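Local coordinates for monomethylamine corrinoid protein 1 (Methanosarcina barkeri, PDB 3EZX) that carries methyl groups on a bound corrinoid between the methyltransferases MtmB and MtbA during methanogenesis from methylamine, at residues L36-T40 and K41-V45; K190-E194 and I195-A199. All blocks are in the same frame, centred on the assembly; numbering follows the deposited sequence.

Contact 1 of 2, residues L36-T40 and K41-V45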
# COMPACT_ATOMS: atom_id res chain seq x y z
N LEU A 36 -7.93 11.57 -0.92
CA LEU A 36 -7.00 10.95 -1.86
C LEU A 36 -6.15 11.98 -2.61
O LEU A 36 -5.01 11.70 -2.98
CB LEU A 36 -7.78 10.08 -2.84
CG LEU A 36 -7.07 8.85 -3.42
CD1 LEU A 36 -6.49 7.97 -2.30
CD2 LEU A 36 -8.08 8.07 -4.24
N ASP A 37 -6.69 13.17 -2.83
CA ASP A 37 -5.93 14.22 -3.51
C ASP A 37 -4.87 14.76 -2.56
O ASP A 37 -3.79 15.15 -2.98
CB ASP A 37 -6.86 15.34 -3.97
CG ASP A 37 -7.66 14.96 -5.20
OD1 ASP A 37 -8.35 13.93 -5.15
OD2 ASP A 37 -7.59 15.70 -6.20
N ILE A 38 -5.21 14.78 -1.27
CA ILE A 38 -4.29 15.23 -0.23
C ILE A 38 -3.07 14.32 -0.26
O ILE A 38 -1.94 14.76 -0.08
CB ILE A 38 -4.95 15.15 1.16
CG1 ILE A 38 -6.11 16.15 1.25
CG2 ILE A 38 -3.92 15.41 2.24
CD1 ILE A 38 -6.86 16.10 2.57
N ILE A 39 -3.32 13.03 -0.48
CA ILE A 39 -2.25 12.04 -0.53
C ILE A 39 -1.44 12.13 -1.83
O ILE A 39 -0.24 12.43 -1.81
CB ILE A 39 -2.80 10.60 -0.41
CG1 ILE A 39 -3.43 10.40 0.96
CG2 ILE A 39 -1.68 9.58 -0.63
CD1 ILE A 39 -4.06 9.04 1.14
N THR A 40 -2.10 11.89 -2.95
CA THR A 40 -1.42 11.90 -4.25
C THR A 40 -0.86 13.24 -4.71
O THR A 40 0.16 13.27 -5.40
CB THR A 40 -2.34 11.33 -5.36
OG1 THR A 40 -3.37 12.28 -5.66
CG2 THR A 40 -2.97 10.03 -4.90
N LYS A 41 -1.51 14.34 -4.35
CA LYS A 41 -1.00 15.65 -4.78
C LYS A 41 -0.21 16.40 -3.72
O LYS A 41 0.37 17.45 -4.00
CB LYS A 41 -2.16 16.52 -5.28
CG LYS A 41 -2.69 16.09 -6.64
CD LYS A 41 -3.88 16.93 -7.08
CE LYS A 41 -4.44 16.43 -8.40
NZ LYS A 41 -5.69 17.15 -8.79
N GLY A 42 -0.17 15.85 -2.50
CA GLY A 42 0.56 16.49 -1.42
C GLY A 42 1.55 15.62 -0.65
O GLY A 42 2.76 15.80 -0.77
N LEU A 43 1.03 14.69 0.15
CA LEU A 43 1.87 13.81 0.95
C LEU A 43 2.78 12.96 0.07
O LEU A 43 3.99 12.92 0.27
CB LEU A 43 1.00 12.90 1.83
CG LEU A 43 -0.01 13.61 2.74
CD1 LEU A 43 -0.88 12.58 3.42
CD2 LEU A 43 0.71 14.48 3.77
N SER A 44 2.20 12.27 -0.91
CA SER A 44 2.98 11.42 -1.81
C SER A 44 4.05 12.22 -2.56
O SER A 44 5.17 11.74 -2.74
CB SER A 44 2.06 10.72 -2.81
OG SER A 44 1.21 9.80 -2.16
N VAL A 45 3.71 13.43 -3.00
CA VAL A 45 4.66 14.28 -3.71
C VAL A 45 5.87 14.52 -2.82
O VAL A 45 7.02 14.44 -3.27
CB VAL A 45 4.06 15.68 -4.07
CG1 VAL A 45 5.11 16.56 -4.73
CG2 VAL A 45 2.87 15.52 -4.99
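Asp37 and Lys41, one helical turn apart, share a first torsion that sets CG anti to the carbonyl carbon (chi1 -76° and -73°), and Lys41 is extended from CG onward. The two chains therefore run alongside each other in the same direction, and Asp37 OD2 meets Lys41 NZ in a 3.5 Å salt bridge. Thr40 turns its hydroxyl back on the helix: OG1 reaches Leu36 O at 3.2 Å from the face opposite Thr40 N, so that carbonyl is gripped twice. From here the helix widens into a pi-type turn. Lys41 N still bonds to Asp37 O at 2.8 Å, but Leu43 N goes to Ile38 O (3.0 Å, in the carbonyl plane) and Ser44 N to Ile39 O, both five residues back. Gly42, with no side chain, suits the widened turn, passing close to the Ile38 carbonyl. This helix belongs to the N-terminal bundle. Leu43 CD1 lies 4.2 Å from Ile39 CG1 and 4.3 Å from Ile38 CG2. Branched aliphatics suit this side: Ile38 and Leu43 pack on helices 3-14, 20-30 and 61-82, Ile39 on 61-82 and on Leu111 of helix 107-118. The Ser44 side chain comes within about 5 Å of the bound corrinoid.

Contact 2 of 2, residues K190-E194 and I195-A199; sequences KWIEE and IGADA
Ile192 O takes two backbone donors at the end of helix 189-195: Ala197 N at 2.7 Å, nearly in line with the C=O bond, and Gly196 N at 3.0 Å, tilted from the carbonyl plane. One residue earlier Ile195 N bonds to Trp191 O (3.2 Å), and the Gly196 bond continues the same four-residue spacing to the helix end. The chain leaves the helix at Gly196, whose positive phi of 134° is readily adopted by a residue without a side chain. The result is a Schellman-like C-cap: it has the 6→1 bond, from Ala197 N, and the positive-phi glycine, but lacks the 5→2 bond from Gly196 N to Glu193 O. The apolar contact usual in that motif is present, with Ala197 CB 3.4 Å from Ile192 CG2. A small methyl suits this place, where the chain turns back against the buried Ile192 side chain.

On the neighbouring side of the helix, Trp191 and Ile195 cross at about a right angle. With chi1 at 167°, Trp191 swings its indole away from its own amide nitrogen. Ile195 CG2 rests over one face of the six-membered ring, 3.7 Å from its centroid, a CH-pi contact. A beta-branched residue suits the spot: chi1 of 54° places CG1 between N and C, against the carbonyl oxygens of Trp191 and Ile192, and leaves CG2 for the ring.

On the helix side, Trp191 NE1 bonds to Gln162 OE1 of helix 161-171, which also packs on Ile195 through Met166. Arg175 makes a salt bridge with Asp198 OD2 and a hydrogen bond to Gly196 O, and the loop returns beside strand 179-183, where Asp198 bonds to Cys180 through the backbone and Phe182 touches Ile195 and Ala197.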
# COMPACT_ATOMS: atom_id res chain seq x y z
N LYS A 190 7.62 -6.73 -15.18
CA LYS A 190 8.45 -7.83 -15.65
C LYS A 190 8.42 -8.94 -14.60
O LYS A 190 8.05 -10.09 -14.90
CB LYS A 190 9.90 -7.36 -15.82
CG LYS A 190 10.08 -6.11 -16.66
CD LYS A 190 11.56 -5.85 -16.92
CE LYS A 190 11.80 -4.53 -17.64
NZ LYS A 190 11.54 -3.36 -16.76
N TRP A 191 8.80 -8.59 -13.38
CA TRP A 191 8.85 -9.52 -12.27
C TRP A 191 7.52 -10.24 -12.02
O TRP A 191 7.51 -11.39 -11.57
CB TRP A 191 9.31 -8.78 -11.01
CG TRP A 191 9.12 -9.52 -9.73
CD1 TRP A 191 8.12 -9.34 -8.82
CD2 TRP A 191 9.97 -10.55 -9.20
NE1 TRP A 191 8.30 -10.19 -7.75
CE2 TRP A 191 9.42 -10.94 -7.96
CE3 TRP A 191 11.14 -11.18 -9.65
CZ2 TRP A 191 10.00 -11.93 -7.16
CZ3 TRP A 191 11.72 -12.16 -8.86
CH2 TRP A 191 11.14 -12.53 -7.63
N ILE A 192 6.41 -9.58 -12.32
CA ILE A 192 5.09 -10.16 -12.12
C ILE A 192 4.90 -11.46 -12.90
O ILE A 192 4.33 -12.43 -12.38
CB ILE A 192 3.97 -9.17 -12.51
CG1 ILE A 192 4.00 -7.96 -11.58
CG2 ILE A 192 2.62 -9.86 -12.44
CD1 ILE A 192 3.74 -8.28 -10.12
N GLU A 193 5.37 -11.49 -14.14
CA GLU A 193 5.23 -12.68 -14.97
C GLU A 193 6.37 -13.66 -14.73
O GLU A 193 6.19 -14.87 -14.88
CB GLU A 193 5.14 -12.32 -16.45
CG GLU A 193 3.80 -11.73 -16.88
CD GLU A 193 3.65 -10.26 -16.51
OE1 GLU A 193 3.91 -9.90 -15.34
OE2 GLU A 193 3.27 -9.47 -17.39
N GLU A 194 7.53 -13.14 -14.37
CA GLU A 194 8.69 -13.99 -14.12
C GLU A 194 8.28 -15.02 -13.08
O GLU A 194 8.61 -16.20 -13.20
CB GLU A 194 9.86 -13.16 -13.59
CG GLU A 194 11.21 -13.85 -13.69
CD GLU A 194 12.35 -12.99 -13.19
OE1 GLU A 194 12.26 -11.75 -13.34
OE2 GLU A 194 13.34 -13.54 -12.67
N ILE A 195 7.55 -14.58 -12.06
CA ILE A 195 7.08 -15.47 -11.01
C ILE A 195 5.78 -16.16 -11.45
O ILE A 195 5.70 -17.38 -11.44
CB ILE A 195 6.83 -14.71 -9.69
CG1 ILE A 195 5.89 -13.52 -9.92
CG2 ILE A 195 8.16 -14.23 -9.11
CD1 ILE A 195 5.50 -12.79 -8.65
N GLY A 196 4.79 -15.37 -11.83
CA GLY A 196 3.52 -15.93 -12.27
C GLY A 196 2.30 -15.28 -11.66
O GLY A 196 1.25 -15.91 -11.54
N ALA A 197 2.43 -14.01 -11.29
CA ALA A 197 1.33 -13.26 -10.68
C ALA A 197 0.27 -12.83 -11.70
O ALA A 197 0.44 -13.04 -12.90
CB ALA A 197 1.87 -12.04 -9.96
N ASP A 198 -0.80 -12.23 -11.20
CA ASP A 198 -1.89 -11.78 -12.06
C ASP A 198 -1.92 -10.28 -12.31
O ASP A 198 -2.58 -9.81 -13.24
CB ASP A 198 -3.25 -12.20 -11.48
CG ASP A 198 -3.34 -13.70 -11.24
OD1 ASP A 198 -4.46 -14.21 -11.04
OD2 ASP A 198 -2.28 -14.35 -11.23
N ALA A 199 -1.20 -9.51 -11.49
CA ALA A 199 -1.19 -8.06 -11.67
C ALA A 199 -0.24 -7.26 -10.78
O ALA A 199 0.77 -7.77 -10.28
CB ALA A 199 -2.61 -7.51 -11.51

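Overall arrangement
From the N terminus the chain first builds the helical bundle, and contact 1 lies in its third helix, 35-55. After helix 61-82 it enters the parallel sheet of the Rossmann-like domain; contact 2 follows strand 179-183, at the end of helix 189-195, and precedes the last helix, 204-213. Each contact joins adjoining segments, so neither closes a long loop; they stand in series, without nesting or crossing. Contact 1 ties the bundle helices together and also meets helix 107-118 of the second domain, whereas contact 2 links helix 161-171 to edge strand 179-183. Their centres are 28 Å apart; the bound corrinoid comes within about 7 Å of the Ala199 side chain in contact 2.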